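Apoptosis regulator Bcl-2 homolog (Murid herpesvirus 4, PDB 4MI8) binds the BH3 region of host Beclin 1 to inhibit autophagy, and protects infected cells from apoptosis, which supports viral latency. Local coordinates at residues T21-E26 and E111-L116; R51-D54 and D60-P63; V90-V95 and T121-E126. All coordinates share one frame; numbering follows the deposited sequence.

Contact 1 of 3, residues T21-E26 and E111-L116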
ATOM      1  N   THR A  21      -2.477  -3.061 -11.387  1.00 38.74           N
ATOM      2  CA  THR A  21      -3.756  -3.779 -11.199  1.00 39.47           C
ATOM      3  C   THR A  21      -4.803  -2.860 -10.608  1.00 40.37           C
ATOM      4  O   THR A  21      -5.890  -2.828 -11.126  1.00 44.19           O
ATOM      5  CB  THR A  21      -3.641  -5.077 -10.340  1.00 40.51           C
ATOM      6  OG1 THR A  21      -2.777  -6.048 -10.953  1.00 37.14           O
ATOM      7  CG2 THR A  21      -4.978  -5.736 -10.174  1.00 41.74           C
ATOM      8  N   VAL A  22      -4.512  -2.130  -9.524  1.00 38.48           N
ATOM      9  CA  VAL A  22      -5.528  -1.303  -8.886  1.00 33.98           C
ATOM     10  C   VAL A  22      -5.798  -0.058  -9.733  1.00 41.63           C
ATOM     11  O   VAL A  22      -6.876   0.568  -9.640  1.00 41.55           O
ATOM     12  CB  VAL A  22      -5.202  -0.902  -7.412  1.00 33.61           C
ATOM     13  CG1 VAL A  22      -4.945  -2.134  -6.531  1.00 29.03           C
ATOM     14  CG2 VAL A  22      -4.037   0.087  -7.332  1.00 30.19           C
ATOM     15  N   SER A  23      -4.827   0.315 -10.575  1.00 44.80           N
ATOM     16  CA  SER A  23      -5.070   1.351 -11.595  1.00 47.13           C
ATOM     17  C   SER A  23      -5.782   0.849 -12.864  1.00 50.96           C
ATOM     18  O   SER A  23      -6.212   1.642 -13.702  1.00 54.04           O
ATOM     19  CB  SER A  23      -3.772   2.044 -11.960  1.00 45.65           C
ATOM     20  OG  SER A  23      -3.333   2.736 -10.823  1.00 44.49           O
ATOM     21  N   LYS A  24      -5.915  -0.466 -12.996  1.00 52.02           N
ATOM     22  CA  LYS A  24      -6.578  -1.056 -14.164  1.00 58.27           C
ATOM     23  C   LYS A  24      -5.801  -0.760 -15.450  1.00 58.71           C
ATOM     24  O   LYS A  24      -6.400  -0.371 -16.442  1.00 62.76           O
ATOM     25  CB  LYS A  24      -8.023  -0.556 -14.295  1.00 60.51           C
ATOM     26  CG  LYS A  24      -8.914  -0.951 -13.139  1.00 63.12           C
ATOM     27  CD  LYS A  24     -10.036   0.074 -13.042  1.00 74.08           C
ATOM     28  CE  LYS A  24     -11.349  -0.491 -12.471  1.00 78.56           C
ATOM     29  NZ  LYS A  24     -12.377  -0.779 -13.531  1.00 78.22           N
ATOM     30  N   VAL A  25      -4.474  -0.918 -15.412  1.00 56.00           N
ATOM     31  CA  VAL A  25      -3.638  -0.848 -16.598  1.00 54.90           C
ATOM     32  C   VAL A  25      -2.798  -2.134 -16.793  1.00 60.20           C
ATOM     33  O   VAL A  25      -1.672  -2.113 -17.327  1.00 58.55           O
ATOM     34  CB  VAL A  25      -2.760   0.416 -16.630  1.00 54.13           C
ATOM     35  CG1 VAL A  25      -3.633   1.632 -16.636  1.00 56.40           C
ATOM     36  CG2 VAL A  25      -1.770   0.469 -15.473  1.00 49.07           C
ATOM     37  N   GLU A  26      -3.351  -3.266 -16.369  1.00 61.43           N
ATOM     38  CA  GLU A  26      -2.778  -4.562 -16.711  1.00 64.42           C
ATOM     39  C   GLU A  26      -3.872  -5.622 -16.667  1.00 69.71           C
ATOM     40  O   GLU A  26      -4.449  -5.874 -15.602  1.00 67.90           O
ATOM     41  CB  GLU A  26      -1.626  -4.939 -15.767  1.00 61.00           C
ATOM     42  CG  GLU A  26      -0.466  -5.593 -16.505  1.00 64.64           C
ATOM     43  CD  GLU A  26       0.811  -5.740 -15.647  1.00 70.31           C
ATOM     44  OE1 GLU A  26       0.701  -5.645 -14.396  1.00 65.27           O
ATOM     45  OE2 GLU A  26       1.941  -5.957 -16.218  1.00 72.10           O
ATOM     46  N   GLU A 111       2.527   9.250 -15.673  1.00 61.69           N
ATOM     47  CA  GLU A 111       3.857   9.498 -15.155  1.00 65.26           C
ATOM     48  C   GLU A 111       3.881   9.635 -13.647  1.00 62.33           C
ATOM     49  O   GLU A 111       4.893   9.330 -13.044  1.00 60.74           O
ATOM     50  CB  GLU A 111       4.434  10.760 -15.786  1.00 73.38           C
ATOM     51  CG  GLU A 111       4.420  10.735 -17.324  1.00 83.00           C
ATOM     52  CD  GLU A 111       5.389   9.699 -17.937  1.00 88.96           C
ATOM     53  OE1 GLU A 111       6.619   9.852 -17.711  1.00 97.36           O
ATOM     54  OE2 GLU A 111       4.941   8.746 -18.652  1.00 82.58           O
ATOM     55  N   ASP A 112       2.788  10.139 -13.068  1.00 60.42           N
ATOM     56  CA  ASP A 112       2.588  10.199 -11.624  1.00 60.31           C
ATOM     57  C   ASP A 112       2.416   8.820 -10.995  1.00 55.68           C
ATOM     58  O   ASP A 112       2.872   8.610  -9.869  1.00 51.61           O
ATOM     59  CB  ASP A 112       1.346  10.987 -11.268  1.00 63.71           C
ATOM     60  CG  ASP A 112       1.566  12.461 -11.325  1.00 72.23           C
ATOM     61  OD1 ASP A 112       2.741  12.882 -11.434  1.00 76.87           O
ATOM     62  OD2 ASP A 112       0.555  13.195 -11.262  1.00 73.10           O
ATOM     63  N   HIS A 113       1.737   7.909 -11.697  1.00 50.65           N
ATOM     64  CA  HIS A 113       1.768   6.511 -11.285  1.00 47.95           C
ATOM     65  C   HIS A 113       3.153   5.986 -11.124  1.00 49.50           C
ATOM     66  O   HIS A 113       3.443   5.282 -10.145  1.00 46.76           O
ATOM     67  CB  HIS A 113       1.069   5.641 -12.267  1.00 45.95           C
ATOM     68  CG  HIS A 113      -0.416   5.791 -12.252  1.00 45.63           C
ATOM     69  ND1 HIS A 113      -1.038   6.809 -12.867  1.00 48.02           N
ATOM     70  CD2 HIS A 113      -1.410   4.968 -11.722  1.00 42.17           C
ATOM     71  CE1 HIS A 113      -2.379   6.658 -12.712  1.00 49.59           C
ATOM     72  NE2 HIS A 113      -2.596   5.519 -12.022  1.00 44.35           N
ATOM     73  N   GLU A 114       4.028   6.337 -12.065  1.00 51.93           N
ATOM     74  CA  GLU A 114       5.428   5.899 -12.056  1.00 53.19           C
ATOM     75  C   GLU A 114       6.155   6.481 -10.883  1.00 50.28           C
ATOM     76  O   GLU A 114       6.983   5.843 -10.307  1.00 51.02           O
ATOM     77  CB  GLU A 114       6.133   6.222 -13.389  1.00 57.59           C
ATOM     78  CG  GLU A 114       5.847   5.147 -14.459  1.00 68.64           C
ATOM     79  CD  GLU A 114       6.186   5.554 -15.914  1.00 80.23           C
ATOM     80  OE1 GLU A 114       6.441   6.762 -16.200  1.00 87.63           O
ATOM     81  OE2 GLU A 114       6.191   4.654 -16.799  1.00 81.18           O
ATOM     82  N   LEU A 115       5.785   7.690 -10.509  1.00 52.94           N
ATOM     83  CA  LEU A 115       6.336   8.405  -9.350  1.00 54.31           C
ATOM     84  C   LEU A 115       5.850   7.796  -8.025  1.00 49.70           C
ATOM     85  O   LEU A 115       6.622   7.546  -7.073  1.00 49.22           O
ATOM     86  CB  LEU A 115       5.820   9.827  -9.445  1.00 56.86           C
ATOM     87  CG  LEU A 115       6.728  10.909  -8.951  1.00 62.61           C
ATOM     88  CD1 LEU A 115       7.892  11.069  -9.952  1.00 64.68           C
ATOM     89  CD2 LEU A 115       5.826  12.137  -8.830  1.00 66.59           C
ATOM     90  N   LEU A 116       4.552   7.534  -7.972  1.00 45.87           N
ATOM     91  CA  LEU A 116       3.969   6.730  -6.869  1.00 43.58           C
ATOM     92  C   LEU A 116       4.713   5.382  -6.705  1.00 39.84           C
ATOM     93  O   LEU A 116       5.134   5.014  -5.595  1.00 41.44           O
ATOM     94  CB  LEU A 116       2.469   6.523  -7.102  1.00 40.73           C
ATOM     95  CG  LEU A 116       1.792   5.765  -5.956  1.00 38.96           C
ATOM     96  CD1 LEU A 116       1.927   6.505  -4.617  1.00 38.67           C
ATOM     97  CD2 LEU A 116       0.349   5.500  -6.375  1.00 38.22           C
TER

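Contact 2 of 3, residues R51-D54 and D60-P63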
ATOM      1  N   ARG A  51     -11.943  -1.670   5.503  1.00 30.65           N
ATOM      2  CA  ARG A  51     -13.225  -1.889   6.175  1.00 35.61           C
ATOM      3  C   ARG A  51     -13.123  -1.519   7.660  1.00 32.93           C
ATOM      4  O   ARG A  51     -14.028  -0.950   8.228  1.00 31.57           O
ATOM      5  CB  ARG A  51     -13.657  -3.336   6.132  1.00 42.22           C
ATOM      6  CG  ARG A  51     -14.342  -3.788   4.876  1.00 59.67           C
ATOM      7  CD  ARG A  51     -14.729  -5.268   4.999  1.00 72.30           C
ATOM      8  NE  ARG A  51     -15.860  -5.497   5.919  1.00 86.48           N
ATOM      9  CZ  ARG A  51     -17.144  -5.376   5.575  1.00 95.89           C
ATOM     10  NH1 ARG A  51     -17.459  -5.018   4.333  1.00 99.95           N
ATOM     11  NH2 ARG A  51     -18.112  -5.609   6.468  1.00 96.94           N
ATOM     12  N   HIS A  52     -12.004  -1.820   8.289  1.00 32.18           N
ATOM     13  CA  HIS A  52     -11.868  -1.385   9.706  1.00 31.42           C
ATOM     14  C   HIS A  52     -11.742   0.113   9.815  1.00 31.33           C
ATOM     15  O   HIS A  52     -12.318   0.714  10.695  1.00 31.07           O
ATOM     16  CB  HIS A  52     -10.624  -2.006  10.341  1.00 32.09           C
ATOM     17  CG  HIS A  52     -10.684  -3.498  10.468  1.00 30.88           C
ATOM     18  ND1 HIS A  52     -11.459  -4.120  11.390  1.00 31.62           N
ATOM     19  CD2 HIS A  52      -9.988  -4.483   9.821  1.00 30.37           C
ATOM     20  CE1 HIS A  52     -11.316  -5.445  11.287  1.00 31.22           C
ATOM     21  NE2 HIS A  52     -10.427  -5.680  10.319  1.00 30.63           N
ATOM     22  N   TYR A  53     -10.946   0.731   8.936  1.00 28.61           N
ATOM     23  CA  TYR A  53     -10.860   2.162   8.965  1.00 29.23           C
ATOM     24  C   TYR A  53     -12.261   2.772   8.831  1.00 30.65           C
ATOM     25  O   TYR A  53     -12.628   3.635   9.627  1.00 31.68           O
ATOM     26  CB  TYR A  53      -9.937   2.675   7.861  1.00 29.76           C
ATOM     27  CG  TYR A  53      -9.870   4.205   7.784  1.00 30.77           C
ATOM     28  CD1 TYR A  53     -10.817   4.903   7.036  1.00 34.07           C
ATOM     29  CD2 TYR A  53      -8.810   4.929   8.357  1.00 30.62           C
ATOM     30  CE1 TYR A  53     -10.786   6.301   6.975  1.00 36.81           C
ATOM     31  CE2 TYR A  53      -8.730   6.356   8.258  1.00 32.34           C
ATOM     32  CZ  TYR A  53      -9.730   7.007   7.567  1.00 34.52           C
ATOM     33  OH  TYR A  53      -9.745   8.364   7.420  1.00 39.05           O
ATOM     34  N   ASP A  54     -13.003   2.349   7.822  1.00 31.94           N
ATOM     35  CA  ASP A  54     -14.303   2.892   7.493  1.00 33.54           C
ATOM     36  C   ASP A  54     -15.329   2.655   8.575  1.00 35.73           C
ATOM     37  O   ASP A  54     -16.293   3.336   8.616  1.00 36.34           O
ATOM     38  CB  ASP A  54     -14.856   2.296   6.209  1.00 33.80           C
ATOM     39  CG  ASP A  54     -14.217   2.855   4.963  1.00 34.90           C
ATOM     40  OD1 ASP A  54     -13.504   3.822   5.007  1.00 35.54           O
ATOM     41  OD2 ASP A  54     -14.439   2.302   3.915  1.00 36.71           O
ATOM     42  N   ASP A  60     -12.690   9.818   4.539  1.00 48.21           N
ATOM     43  CA  ASP A  60     -11.782   9.006   3.802  1.00 48.05           C
ATOM     44  C   ASP A  60     -10.413   9.670   3.854  1.00 44.81           C
ATOM     45  O   ASP A  60     -10.220  10.676   4.538  1.00 42.26           O
ATOM     46  CB  ASP A  60     -12.338   8.763   2.403  1.00 52.83           C
ATOM     47  CG  ASP A  60     -12.213   9.956   1.476  1.00 58.80           C
ATOM     48  OD1 ASP A  60     -11.467  10.942   1.711  1.00 59.58           O
ATOM     49  OD2 ASP A  60     -12.848   9.854   0.412  1.00 69.50           O
ATOM     50  N   TYR A  61      -9.453   9.052   3.190  1.00 42.14           N
ATOM     51  CA  TYR A  61      -8.052   9.513   3.254  1.00 43.87           C
ATOM     52  C   TYR A  61      -7.829  10.792   2.419  1.00 47.77           C
ATOM     53  O   TYR A  61      -6.754  11.405   2.463  1.00 51.16           O
ATOM     54  CB  TYR A  61      -7.145   8.456   2.592  1.00 40.02           C
ATOM     55  CG  TYR A  61      -7.127   7.057   3.177  1.00 38.50           C
ATOM     56  CD1 TYR A  61      -7.581   6.804   4.497  1.00 36.44           C
ATOM     57  CD2 TYR A  61      -6.599   5.975   2.426  1.00 33.21           C
ATOM     58  CE1 TYR A  61      -7.500   5.535   5.056  1.00 33.49           C
ATOM     59  CE2 TYR A  61      -6.536   4.695   2.978  1.00 31.67           C
ATOM     60  CZ  TYR A  61      -6.989   4.470   4.275  1.00 31.53           C
ATOM     61  OH  TYR A  61      -6.940   3.198   4.837  1.00 27.59           O
ATOM     62  N   GLY A  62      -8.831  11.132   1.611  1.00 50.51           N
ATOM     63  CA  GLY A  62      -8.722  12.144   0.577  1.00 55.43           C
ATOM     64  C   GLY A  62      -8.511  13.586   0.960  1.00 59.98           C
ATOM     65  O   GLY A  62      -8.254  14.391   0.097  1.00 66.91           O
ATOM     66  N   PRO A  63      -8.681  13.956   2.236  1.00 62.94           N
ATOM     67  CA  PRO A  63      -8.176  15.302   2.497  1.00 65.07           C
ATOM     68  C   PRO A  63      -6.684  15.379   2.873  1.00 65.14           C
ATOM     69  O   PRO A  63      -6.112  16.435   2.727  1.00 70.82           O
ATOM     70  CB  PRO A  63      -9.077  15.802   3.633  1.00 66.45           C
ATOM     71  CG  PRO A  63     -10.325  14.989   3.527  1.00 64.90           C
ATOM     72  CD  PRO A  63      -9.790  13.623   3.146  1.00 63.27           C
TER

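Contact 3 of 3, residues V90-V95 and T121-E126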
ATOM      1  N   VAL A  90       0.336  -3.373   5.418  1.00 22.10           N
ATOM      2  CA  VAL A  90      -0.873  -3.405   4.654  1.00 20.85           C
ATOM      3  C   VAL A  90      -1.445  -1.977   4.541  1.00 19.63           C
ATOM      4  O   VAL A  90      -1.917  -1.584   3.524  1.00 20.94           O
ATOM      5  CB  VAL A  90      -1.914  -4.280   5.371  1.00 21.46           C
ATOM      6  CG1 VAL A  90      -3.307  -4.096   4.728  1.00 19.84           C
ATOM      7  CG2 VAL A  90      -1.432  -5.726   5.409  1.00 20.61           C
ATOM      8  N   GLY A  91      -1.371  -1.191   5.599  1.00 20.64           N
ATOM      9  CA  GLY A  91      -1.787   0.227   5.563  1.00 22.21           C
ATOM     10  C   GLY A  91      -1.028   1.038   4.486  1.00 24.57           C
ATOM     11  O   GLY A  91      -1.631   1.894   3.787  1.00 24.32           O
ATOM     12  N   PHE A  92       0.300   0.807   4.393  1.00 25.54           N
ATOM     13  CA  PHE A  92       1.159   1.399   3.367  1.00 27.14           C
ATOM     14  C   PHE A  92       0.570   1.088   1.959  1.00 27.86           C
ATOM     15  O   PHE A  92       0.438   1.963   1.046  1.00 29.55           O
ATOM     16  CB  PHE A  92       2.569   0.829   3.606  1.00 27.59           C
ATOM     17  CG  PHE A  92       3.523   0.906   2.416  1.00 29.58           C
ATOM     18  CD1 PHE A  92       3.556  -0.108   1.493  1.00 26.96           C
ATOM     19  CD2 PHE A  92       4.534   1.901   2.364  1.00 31.89           C
ATOM     20  CE1 PHE A  92       4.530  -0.115   0.482  1.00 29.98           C
ATOM     21  CE2 PHE A  92       5.488   1.918   1.335  1.00 32.32           C
ATOM     22  CZ  PHE A  92       5.487   0.892   0.388  1.00 31.60           C
ATOM     23  N   PHE A  93       0.232  -0.167   1.754  1.00 24.29           N
ATOM     24  CA  PHE A  93      -0.304  -0.493   0.444  1.00 22.52           C
ATOM     25  C   PHE A  93      -1.656   0.121   0.256  1.00 22.87           C
ATOM     26  O   PHE A  93      -2.023   0.404  -0.882  1.00 23.67           O
ATOM     27  CB  PHE A  93      -0.358  -2.023   0.230  1.00 21.57           C
ATOM     28  CG  PHE A  93       0.967  -2.609  -0.237  1.00 22.20           C
ATOM     29  CD1 PHE A  93       1.424  -2.363  -1.550  1.00 21.99           C
ATOM     30  CD2 PHE A  93       1.796  -3.369   0.654  1.00 21.63           C
ATOM     31  CE1 PHE A  93       2.657  -2.871  -1.959  1.00 24.44           C
ATOM     32  CE2 PHE A  93       3.086  -3.864   0.222  1.00 23.10           C
ATOM     33  CZ  PHE A  93       3.506  -3.622  -1.051  1.00 23.75           C
ATOM     34  N   ASP A  94      -2.455   0.272   1.319  1.00 23.18           N
ATOM     35  CA  ASP A  94      -3.845   0.806   1.103  1.00 22.64           C
ATOM     36  C   ASP A  94      -3.745   2.261   0.834  1.00 24.37           C
ATOM     37  O   ASP A  94      -4.613   2.856   0.151  1.00 25.31           O
ATOM     38  CB  ASP A  94      -4.693   0.660   2.373  1.00 22.97           C
ATOM     39  CG  ASP A  94      -6.162   0.904   2.120  1.00 25.31           C
ATOM     40  OD1 ASP A  94      -6.633   0.614   0.982  1.00 27.30           O
ATOM     41  OD2 ASP A  94      -6.904   1.342   3.054  1.00 25.45           O
ATOM     42  N   VAL A  95      -2.746   2.917   1.453  1.00 24.81           N
ATOM     43  CA  VAL A  95      -2.517   4.334   1.038  1.00 27.37           C
ATOM     44  C   VAL A  95      -2.200   4.442  -0.452  1.00 28.40           C
ATOM     45  O   VAL A  95      -2.808   5.284  -1.192  1.00 30.86           O
ATOM     46  CB  VAL A  95      -1.441   5.014   1.881  1.00 28.32           C
ATOM     47  CG1 VAL A  95      -1.027   6.320   1.210  1.00 30.94           C
ATOM     48  CG2 VAL A  95      -1.954   5.108   3.359  1.00 27.29           C
ATOM     49  N   THR A 121       8.239   1.918  -3.933  1.00 37.70           N
ATOM     50  CA  THR A 121       9.294   0.929  -4.123  1.00 39.52           C
ATOM     51  C   THR A 121      10.578   1.327  -3.403  1.00 45.16           C
ATOM     52  O   THR A 121      11.303   0.473  -2.891  1.00 47.20           O
ATOM     53  CB  THR A 121       9.601   0.712  -5.617  1.00 40.13           C
ATOM     54  OG1 THR A 121       8.404   0.325  -6.302  1.00 40.91           O
ATOM     55  CG2 THR A 121      10.653  -0.371  -5.792  1.00 39.45           C
ATOM     56  N   HIS A 122      10.857   2.626  -3.369  1.00 49.48           N
ATOM     57  CA  HIS A 122      12.059   3.131  -2.733  1.00 56.42           C
ATOM     58  C   HIS A 122      11.950   3.094  -1.236  1.00 57.07           C
ATOM     59  O   HIS A 122      12.973   3.000  -0.523  1.00 58.91           O
ATOM     60  CB  HIS A 122      12.354   4.550  -3.202  1.00 61.71           C
ATOM     61  CG  HIS A 122      12.710   4.647  -4.666  1.00 70.70           C
ATOM     62  ND1 HIS A 122      12.565   5.783  -5.372  1.00 72.17           N
ATOM     63  CD2 HIS A 122      13.216   3.696  -5.550  1.00 74.39           C
ATOM     64  CE1 HIS A 122      12.958   5.573  -6.643  1.00 54.71           C
ATOM     65  NE2 HIS A 122      13.356   4.295  -6.751  1.00 77.60           N
ATOM     66  N   PHE A 123      10.723   3.170  -0.734  1.00 50.44           N
ATOM     67  CA  PHE A 123      10.487   3.159   0.661  1.00 48.07           C
ATOM     68  C   PHE A 123      10.438   1.726   1.141  1.00 47.81           C
ATOM     69  O   PHE A 123      11.041   1.408   2.159  1.00 49.63           O
ATOM     70  CB  PHE A 123       9.203   3.924   1.001  1.00 47.73           C
ATOM     71  CG  PHE A 123       8.991   4.069   2.466  1.00 50.42           C
ATOM     72  CD1 PHE A 123       8.606   2.958   3.225  1.00 48.51           C
ATOM     73  CD2 PHE A 123       9.264   5.293   3.122  1.00 52.90           C
ATOM     74  CE1 PHE A 123       8.451   3.037   4.614  1.00 50.69           C
ATOM     75  CE2 PHE A 123       9.072   5.391   4.502  1.00 53.84           C
ATOM     76  CZ  PHE A 123       8.657   4.267   5.257  1.00 53.73           C
ATOM     77  N   PHE A 124       9.696   0.858   0.425  1.00 43.54           N
ATOM     78  CA  PHE A 124       9.580  -0.538   0.849  1.00 42.36           C
ATOM     79  C   PHE A 124      11.014  -1.103   0.981  1.00 46.36           C
ATOM     80  O   PHE A 124      11.370  -1.708   2.000  1.00 46.23           O
ATOM     81  CB  PHE A 124       8.801  -1.312  -0.210  1.00 38.10           C
ATOM     82  CG  PHE A 124       8.420  -2.691   0.191  1.00 35.24           C
ATOM     83  CD1 PHE A 124       9.299  -3.750   0.068  1.00 36.66           C
ATOM     84  CD2 PHE A 124       7.119  -2.930   0.673  1.00 33.77           C
ATOM     85  CE1 PHE A 124       8.916  -5.039   0.410  1.00 37.91           C
ATOM     86  CE2 PHE A 124       6.720  -4.187   1.034  1.00 32.54           C
ATOM     87  CZ  PHE A 124       7.596  -5.246   0.885  1.00 35.99           C
ATOM     88  N   ILE A 125      11.818  -0.927  -0.061  1.00 47.91           N
ATOM     89  CA  ILE A 125      13.184  -1.460  -0.024  1.00 55.37           C
ATOM     90  C   ILE A 125      14.110  -0.747   0.971  1.00 57.12           C
ATOM     91  O   ILE A 125      14.643  -1.413   1.851  1.00 58.14           O
ATOM     92  CB  ILE A 125      13.818  -1.602  -1.411  1.00 58.45           C
ATOM     93  CG1 ILE A 125      12.914  -2.499  -2.286  1.00 59.58           C
ATOM     94  CG2 ILE A 125      15.208  -2.205  -1.265  1.00 63.03           C
ATOM     95  CD1 ILE A 125      13.350  -2.677  -3.719  1.00 57.80           C
ATOM     96  N   GLU A 126      14.249   0.576   0.879  1.00 57.99           N
ATOM     97  CA  GLU A 126      15.155   1.300   1.778  1.00 65.24           C
ATOM     98  C   GLU A 126      14.830   0.982   3.229  1.00 66.21           C
ATOM     99  O   GLU A 126      15.744   0.870   4.033  1.00 66.80           O
ATOM    100  CB  GLU A 126      15.175   2.807   1.510  1.00 69.03           C
ATOM    101  CG  GLU A 126      16.209   3.210   0.454  1.00 77.47           C
ATOM    102  CD  GLU A 126      15.649   4.086  -0.692  1.00 78.41           C
ATOM    103  OE1 GLU A 126      14.959   5.091  -0.389  1.00 83.22           O
ATOM    104  OE2 GLU A 126      15.898   3.794  -1.911  1.00 75.70           O
TER

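Contact 1 of 3, residues T21-E26 and E111-L116
The hydroxyl of S23 is hydrogen-bonded to L19 O, one turn back on helix 8-23, and also meets the edge of the H113 imidazole, close to the ring plane. S23 OG lies 3.1 Å from H113 NE2 and also 3.1 Å from H113 CD2. S23 CB follows behind, at 3.7 Å from H113 NE2. The far nitrogen of the ring, ND1, is hydrogen-bonded to T110 OG1, which limits how freely the imidazole can turn. H113 CG is anti to its own carbonyl carbon (chi1 -72°), and this sends the ring across to helix 8-23.

The contact joins the C-terminal end of the first helix of the Bcl-2-like bundle to the start of its last helix, 111-126. The first helix closes in a Schellman motif: K24 leaves helical geometry with a positive phi of 64°, and K24 N bonds back into the last turn, to T21 O at 3.0 Å. The surface buried between the two segments is small, 72 Å², and nearly all of it belongs to S23 and H113.

Both touching residues are buried. C100 of helix 86-103 packs on S23, L104 packs on H113, and the W109 ring meets the imidazole with the planes at about 50°.

Contact 2 of 3, residues R51-D54 and D60-P63
Y53 and Y61 form an edge-to-face aromatic pair between helix 33-56 and the loop that follows it. Y61 CE1 stands 3.4 Å above the plane of the Y53 ring, over its centre. The closest pair of atoms is Y53 CE2 and Y61 CE1, at 3.5 Å. The ring planes are at 79° and the centroids 4.8 Å apart, so the stack is T-shaped. With chi1 at 176°, opposite the backbone N, the Y53 ring extends toward the loop and presents a face to Y61.

This tight, buried half contrasts with the solvent side at D60. There Y53 OH approaches D60 O only loosely, at 3.7 Å, with no hydrogen bond across the segments. D60 is exposed and its CB points away from segment 51-54. Its carboxylate works within the loop: D60 OD1 accepts from G62 N at 2.6 Å, an Asx turn, with the donor 49° out of the carboxylate plane. The remaining oxygen, OD2, bonds weakly to Y98 OH.

The pair borders the bound Beclin 1 BH3 peptide. Y53 packs on a polar side chain of the peptide and Y61 on an apolar one.

Each phenol is also tied at its hydroxyl, Y53 OH to A59 O and Y61 OH to D94 OD2. The chemistry joins a C-H edge on a ring face with two anchored hydroxyls, which should restrict both rings beside the peptide.

Contact 3 of 3, residues V90-V95 and T121-E126
Helix 86-103 is the hydrophobic central helix of the Bcl-2 fold, and here its F92 and F93 meet F123 and F124 of the last helix, 111-126. The two short segments run antiparallel, at 170°, with their axes 12.1 Å apart. That spacing is bridged by phenylalanine rings. No polar bond crosses between the segments.

The F92 ring touches both F123 and F124. One rim atom, F92 CE1, lies at the edge of the F124 ring and near its plane, 3.8 Å from F124 CD2. The tip of the same ring, F92 CZ, touches F124 CB at 4.0 Å. The opposite flank goes to the other partner, with F92 CE2 at 3.8 Å from F123 CD1. The rings of F92 and F123 are tilted by 37°, neither stacked nor edge-to-face. F92 and F124 both set CG anti to the backbone N (chi1 160° for F92), which sends each ring toward the other helix.

The CB of F93 points neither to nor from segment 121-126, but its ring comes nearer. F93 CE2 and F124 CE2 meet rim to rim at 3.7 Å. Within its own helix F93 offers a face to F92: F92 CD1 stands 3.8 Å above it, displaced toward the rim.

Such a core is what a Bcl-2-like bundle builds round its central helix. F76 of helix 68-81 meets both F92 and F123. On the side of helix 8-23, W11 meets the F124 ring, and F18 packs edge-to-face with F93. Other residues of the central helix serve the binding groove: V90 packs on an aromatic side chain of the bound peptide, and V95 on an apolar one.

How the contacts relate
Contact 1 and contact 3 share helix 111-126, and their centres are about 14 Å apart. The first brings the start of that helix against helix 8-23. The second packs its later part on central helix 86-103. Their segments alternate along the chain. Contact 1 joins the first and last helices, and contact 3 the last and central ones. Contact 2 lies between the segments of contact 1 in sequence and closes before contact 3 opens. Its centre is about 21 Å from that of contact 1 and about 17 Å from that of contact 3, which it touches through the bond from Y61 to D94. That bond links the peptide-binding margin to the central helix.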